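190aa long hypothetical protein (Pyrococcus horikoshii, PDB 2DDZ) is of unknown function but forms a hexamer and belongs to the DUF366 family, which is grouped with the class II tRNA synthetase-like folds. Local coordinates at residues I14-S19 with H70-L75; H24-N29 with G34-V39. All coordinates share one frame; numbering follows the deposited sequence.

The two contacts sit on neighbouring strands of one mixed sheet, their centres about 9 Å apart. Contact 1 sets the loop between strand 5-8 and helix 25-30 over strand 68-75; contact 2 lays helix 25-30 against strand 36-45, which runs antiparallel to 68-75. Along the chain both segments of contact 2 fall between those of contact 1. They also touch directly: Glu74 OE2 takes a probable hydrogen bond from His24 N at 2.8 Å, and Ile72 meets the Trp25 ring. Loop and helix thus share one side of the sheet, and each supplies residues to the pocket that holds guanidine in this crystal.

Contact 1: residues I14-S19 with H70-L75; sequences IDYDGS and HYILEL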
loop_
_atom_site.group_PDB
_atom_site.type_symbol
_atom_site.label_atom_id
_atom_site.label_comp_id
_atom_site.label_asym_id
_atom_site.label_seq_id
_atom_site.Cartn_x
_atom_site.Cartn_y
_atom_site.Cartn_z
ATOM N N ILE E 14 -3.611 21.452 29.105
ATOM C CA ILE E 14 -3.375 20.021 29.044
ATOM C C ILE E 14 -1.882 19.873 28.838
ATOM O O ILE E 14 -1.324 20.516 27.948
ATOM C CB ILE E 14 -4.103 19.378 27.852
ATOM C CG1 ILE E 14 -5.612 19.598 27.970
ATOM C CG2 ILE E 14 -3.811 17.898 27.823
ATOM C CD1 ILE E 14 -6.180 19.048 29.267
ATOM N N ASP E 15 -1.230 19.050 29.658
ATOM C CA ASP E 15 0.214 18.859 29.530
ATOM C C ASP E 15 0.592 17.742 28.550
ATOM O O ASP E 15 -0.055 16.694 28.484
ATOM C CB ASP E 15 0.849 18.582 30.901
ATOM C CG ASP E 15 0.571 19.693 31.918
ATOM O OD1 ASP E 15 0.685 20.885 31.559
ATOM O OD2 ASP E 15 0.244 19.369 33.082
ATOM N N TYR E 16 1.652 17.976 27.790
ATOM C CA TYR E 16 2.131 17.003 26.816
ATOM C C TYR E 16 3.291 16.190 27.390
ATOM O O TYR E 16 4.372 16.725 27.630
ATOM C CB TYR E 16 2.594 17.728 25.550
ATOM C CG TYR E 16 3.093 16.810 24.459
ATOM C CD1 TYR E 16 2.224 15.935 23.810
ATOM C CD2 TYR E 16 4.438 16.813 24.080
ATOM C CE1 TYR E 16 2.684 15.081 22.810
ATOM C CE2 TYR E 16 4.908 15.967 23.084
ATOM C CZ TYR E 16 4.025 15.104 22.455
ATOM O OH TYR E 16 4.471 14.252 21.481
ATOM N N ASP E 17 3.067 14.903 27.624
ATOM C CA ASP E 17 4.131 14.052 28.139
ATOM C C ASP E 17 4.528 13.051 27.045
ATOM O O ASP E 17 5.207 12.047 27.305
ATOM C CB ASP E 17 3.672 13.329 29.413
ATOM C CG ASP E 17 2.586 12.303 29.159
ATOM O OD1 ASP E 17 1.708 12.542 28.305
ATOM O OD2 ASP E 17 2.601 11.255 29.837
ATOM N N GLY E 18 4.105 13.366 25.818
ATOM C CA GLY E 18 4.393 12.539 24.662
ATOM C C GLY E 18 3.328 11.515 24.293
ATOM O O GLY E 18 3.236 11.117 23.128
ATOM N N SER E 19 2.515 11.093 25.261
ATOM C CA SER E 19 1.496 10.074 24.999
ATOM C C SER E 19 0.355 10.508 24.082
ATOM O O SER E 19 -0.447 9.681 23.653
ATOM C CB SER E 19 0.921 9.525 26.320
ATOM O OG SER E 19 0.177 10.510 27.021
ATOM N N HIS E 70 0.708 23.209 21.910
ATOM C CA HIS E 70 0.840 21.898 21.274
ATOM C C HIS E 70 -0.144 21.656 20.141
ATOM O O HIS E 70 -1.311 22.068 20.212
ATOM C CB HIS E 70 0.642 20.788 22.318
ATOM C CG HIS E 70 1.615 20.840 23.454
ATOM N ND1 HIS E 70 2.921 20.410 23.338
ATOM C CD2 HIS E 70 1.475 21.278 24.729
ATOM C CE1 HIS E 70 3.542 20.581 24.491
ATOM N NE2 HIS E 70 2.686 21.106 25.353
ATOM N N TYR E 71 0.324 20.981 19.096
ATOM C CA TYR E 71 -0.546 20.642 17.973
ATOM C C TYR E 71 -0.458 19.147 17.776
ATOM O O TYR E 71 0.622 18.612 17.546
ATOM C CB TYR E 71 -0.117 21.318 16.665
ATOM C CG TYR E 71 -0.053 22.818 16.714
ATOM C CD1 TYR E 71 0.983 23.461 17.385
ATOM C CD2 TYR E 71 -1.017 23.603 16.072
ATOM C CE1 TYR E 71 1.069 24.852 17.420
ATOM C CE2 TYR E 71 -0.942 25.005 16.101
ATOM C CZ TYR E 71 0.110 25.617 16.780
ATOM O OH TYR E 71 0.215 26.984 16.816
ATOM N N ILE E 72 -1.590 18.470 17.877
ATOM C CA ILE E 72 -1.608 17.036 17.687
ATOM C C ILE E 72 -2.486 16.725 16.508
ATOM O O ILE E 72 -3.692 16.961 16.518
ATOM C CB ILE E 72 -2.104 16.314 18.928
ATOM C CG1 ILE E 72 -0.985 16.313 19.962
ATOM C CG2 ILE E 72 -2.513 14.883 18.588
ATOM C CD1 ILE E 72 -1.500 16.092 21.313
ATOM N N LEU E 73 -1.845 16.200 15.477
ATOM C CA LEU E 73 -2.512 15.868 14.250
ATOM C C LEU E 73 -2.593 14.368 13.995
ATOM O O LEU E 73 -1.631 13.633 14.238
ATOM C CB LEU E 73 -1.778 16.559 13.108
ATOM C CG LEU E 73 -2.280 16.283 11.697
ATOM C CD1 LEU E 73 -3.716 16.763 11.569
ATOM C CD2 LEU E 73 -1.378 16.990 10.705
ATOM N N GLU E 74 -3.759 13.912 13.538
ATOM C CA GLU E 74 -3.946 12.510 13.192
ATOM C C GLU E 74 -4.697 12.410 11.870
ATOM O O GLU E 74 -5.758 12.994 11.688
ATOM C CB GLU E 74 -4.694 11.732 14.278
ATOM C CG GLU E 74 -4.698 10.215 14.010
ATOM C CD GLU E 74 -4.969 9.382 15.262
ATOM O OE1 GLU E 74 -5.662 9.874 16.171
ATOM O OE2 GLU E 74 -4.510 8.221 15.334
ATOM N N LEU E 75 -4.104 11.678 10.939
ATOM C CA LEU E 75 -4.682 11.495 9.623
ATOM C C LEU E 75 -4.758 10.015 9.281
ATOM O O LEU E 75 -3.751 9.299 9.262
ATOM C CB LEU E 75 -3.839 12.230 8.570
ATOM C CG LEU E 75 -3.735 13.746 8.748
ATOM C CD1 LEU E 75 -2.922 14.336 7.626
ATOM C CD2 LEU E 75 -5.132 14.355 8.761
#
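Tyr16 comes down on His70 with its CB, which lies over one face of the imidazole, offset toward the rim, in a CH-pi contact whose exact closeness is doubtful. With CG anti to the Tyr16 backbone N (chi1 -179°), the phenol ring runs on beyond the imidazole; the two rings meet obliquely, their centroids 5.1 Å apart and planes inclined at 38°. The next inward-facing side chain of the strand, Ile72, reaches the phenol more loosely, its CD1 4.5 Å from Tyr16 CD1. Gly18 N sits over the centre of one face of the Tyr16 ring, 3.5 Å above its plane, where the chain folds back.

The segment 14-19 belongs to the connection from strand 5-8 to helix 25-30, in the beta-alpha-beta unit completed by strand 36-45; its backbone is hydrogen-bonded to Arg41, Lys43 and Asn45, while Tyr16 reaches across to strand 68-75 through side chains alone. Both imidazole nitrogens of His70 are engaged: ND1 pairs with His135 NE2, and NE2 makes a weak hydrogen bond to Lys43 O. With an alanine here, the face under Tyr16 CB would be lost and His135 would probably be left without its hydrogen-bonding mate. Farther on, Asp17 OD1 accepts a hydrogen bond from Ser19 OG at 2.8 Å on its syn side, while Asp17 OD2 forms a salt bridge with Lys47. Tyr16 OH is hydrogen-bonded to a glycerol, probably from the crystallisation liquor.

Contact 2: residues H24-N29 with G34-V39; sequences HWAYRN and GDSLVV. With GAI (guanidine), chain Q.
Ala26 and Val38 make the close fit here: the methyl of Ala26 points at the strand and lies 3.7 Å from Val38 CG2. The same Ala26 CB meets Ser36 OG, at 3.4 Å, so it bears on two alternate residues whose side chains face the helix. Beside it, Trp25 turns its CG anti to the backbone N (chi1 -179°), which swings the indole out from the helix, across toward the strand, until CZ3 comes to 3.9 Å from Val38 CG1. Phe30 meets the indole edge-to-face, and Ile72 of the adjoining strand packs on it.

Away from the strand no side chain of the helix meets segment 34-39; Arg28 and Asn29 are partly exposed, and neighbouring subunits pack on this side. There the Arg28 guanidinium folds back over the start of the helix, Trp25 CA 3.3 Å above its plane, with NH1 hydrogen-bonded to Ser23 O. Asn29 lies by the bound guanidine, in a pocket shared with Arg12, Ile14 and Phe30. The helix crosses the strand at 69°, with 9.6 Å between the axes of segments 25-29 and 36-39, as a short helix packed on the sheet within the beta-alpha-beta unit of strand 5-8, helix 25-30 and strand 36-45.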
loop_
_atom_site.group_PDB
_atom_site.type_symbol
_atom_site.label_atom_id
_atom_site.label_comp_id
_atom_site.label_asym_id
_atom_site.label_seq_id
_atom_site.Cartn_x
_atom_site.Cartn_y
_atom_site.Cartn_z
ATOM N N HIS E 24 -5.535 7.302 17.781
ATOM C CA HIS E 24 -6.877 7.475 18.311
ATOM C C HIS E 24 -6.914 8.331 19.575
ATOM O O HIS E 24 -7.900 8.326 20.297
ATOM C CB HIS E 24 -7.522 6.110 18.571
ATOM C CG HIS E 24 -7.882 5.357 17.324
ATOM N ND1 HIS E 24 -8.976 5.679 16.547
ATOM C CD2 HIS E 24 -7.316 4.272 16.745
ATOM C CE1 HIS E 24 -9.071 4.820 15.546
ATOM N NE2 HIS E 24 -8.076 3.956 15.644
ATOM N N TRP E 25 -5.848 9.087 19.823
ATOM C CA TRP E 25 -5.796 9.939 21.004
ATOM C C TRP E 25 -6.986 10.908 21.068
ATOM O O TRP E 25 -7.716 10.945 22.060
ATOM C CB TRP E 25 -4.490 10.726 21.033
ATOM C CG TRP E 25 -4.367 11.603 22.230
ATOM C CD1 TRP E 25 -4.169 11.202 23.516
ATOM C CD2 TRP E 25 -4.471 13.031 22.264
ATOM N NE1 TRP E 25 -4.143 12.292 24.351
ATOM C CE2 TRP E 25 -4.326 13.428 23.611
ATOM C CE3 TRP E 25 -4.673 14.013 21.288
ATOM C CZ2 TRP E 25 -4.374 14.770 24.011
ATOM C CZ3 TRP E 25 -4.722 15.357 21.686
ATOM C CH2 TRP E 25 -4.573 15.718 23.037
ATOM N N ALA E 26 -7.167 11.685 19.999
ATOM C CA ALA E 26 -8.252 12.649 19.905
ATOM C C ALA E 26 -9.620 11.990 20.066
ATOM O O ALA E 26 -10.496 12.532 20.733
ATOM C CB ALA E 26 -8.185 13.402 18.556
ATOM N N TYR E 27 -9.808 10.824 19.458
ATOM C CA TYR E 27 -11.089 10.149 19.538
ATOM C C TYR E 27 -11.330 9.537 20.906
ATOM O O TYR E 27 -12.452 9.561 21.425
ATOM C CB TYR E 27 -11.196 9.084 18.442
ATOM C CG TYR E 27 -12.522 8.357 18.431
ATOM C CD1 TYR E 27 -13.723 9.053 18.261
ATOM C CD2 TYR E 27 -12.581 6.978 18.643
ATOM C CE1 TYR E 27 -14.953 8.396 18.314
ATOM C CE2 TYR E 27 -13.803 6.307 18.693
ATOM C CZ TYR E 27 -14.983 7.021 18.534
ATOM O OH TYR E 27 -16.182 6.357 18.624
ATOM N N ARG E 28 -10.276 9.006 21.513
ATOM C CA ARG E 28 -10.403 8.392 22.835
ATOM C C ARG E 28 -10.744 9.426 23.900
ATOM O O ARG E 28 -11.600 9.189 24.746
ATOM C CB ARG E 28 -9.094 7.699 23.213
ATOM C CG ARG E 28 -9.074 6.221 22.938
ATOM C CD ARG E 28 -7.769 5.579 23.429
ATOM N NE ARG E 28 -6.572 5.793 22.589
ATOM C CZ ARG E 28 -5.591 6.668 22.834
ATOM N NH1 ARG E 28 -4.560 6.744 22.010
ATOM N NH2 ARG E 28 -5.633 7.472 23.888
ATOM N N ASN E 29 -10.085 10.578 23.822
ATOM C CA ASN E 29 -10.274 11.640 24.810
ATOM C C ASN E 29 -11.345 12.704 24.533
ATOM O O ASN E 29 -12.029 13.146 25.454
ATOM C CB ASN E 29 -8.927 12.317 25.054
ATOM C CG ASN E 29 -7.928 11.382 25.714
ATOM O OD1 ASN E 29 -7.236 10.604 25.051
ATOM N ND2 ASN E 29 -7.854 11.450 27.031
ATOM N N GLY E 34 -12.159 10.417 13.070
ATOM C CA GLY E 34 -11.478 10.714 11.816
ATOM C C GLY E 34 -10.337 11.713 11.842
ATOM O O GLY E 34 -9.770 12.012 12.893
ATOM N N ASP E 35 -9.986 12.225 10.667
ATOM C CA ASP E 35 -8.899 13.188 10.570
ATOM C C ASP E 35 -9.140 14.343 11.526
ATOM O O ASP E 35 -10.239 14.906 11.561
ATOM C CB ASP E 35 -8.776 13.702 9.132
ATOM C CG ASP E 35 -8.303 12.621 8.169
ATOM O OD1 ASP E 35 -8.012 11.502 8.652
ATOM O OD2 ASP E 35 -8.214 12.882 6.947
ATOM N N SER E 36 -8.117 14.693 12.311
ATOM C CA SER E 36 -8.267 15.790 13.257
ATOM C C SER E 36 -6.999 16.510 13.712
ATOM O O SER E 36 -5.878 15.993 13.641
ATOM C CB SER E 36 -9.016 15.311 14.503
ATOM O OG SER E 36 -8.217 14.437 15.279
ATOM N N LEU E 37 -7.216 17.730 14.191
ATOM C CA LEU E 37 -6.165 18.572 14.716
ATOM C C LEU E 37 -6.700 19.075 16.057
ATOM O O LEU E 37 -7.792 19.638 16.123
ATOM C CB LEU E 37 -5.886 19.739 13.764
ATOM C CG LEU E 37 -4.946 20.833 14.296
ATOM C CD1 LEU E 37 -3.566 20.268 14.649
ATOM C CD2 LEU E 37 -4.829 21.910 13.248
ATOM N N VAL E 38 -5.943 18.822 17.120
ATOM C CA VAL E 38 -6.308 19.247 18.465
ATOM C C VAL E 38 -5.219 20.195 18.951
ATOM O O VAL E 38 -4.048 19.834 19.002
ATOM C CB VAL E 38 -6.387 18.054 19.437
ATOM C CG1 VAL E 38 -6.771 18.546 20.837
ATOM C CG2 VAL E 38 -7.400 17.036 18.932
ATOM N N VAL E 39 -5.616 21.407 19.311
ATOM C CA VAL E 39 -4.671 22.418 19.771
ATOM C C VAL E 39 -4.917 22.766 21.220
ATOM O O VAL E 39 -6.044 23.052 21.623
ATOM C CB VAL E 39 -4.787 23.677 18.909
ATOM C CG1 VAL E 39 -3.788 24.721 19.356
ATOM C CG2 VAL E 39 -4.570 23.299 17.441
HETATM C C GAI Q . -6.733 14.868 28.790
HETATM N N1 GAI Q . -5.475 14.739 29.115
HETATM N N2 GAI Q . -7.667 15.162 29.717
HETATM N N3 GAI Q . -7.103 14.703 27.495
#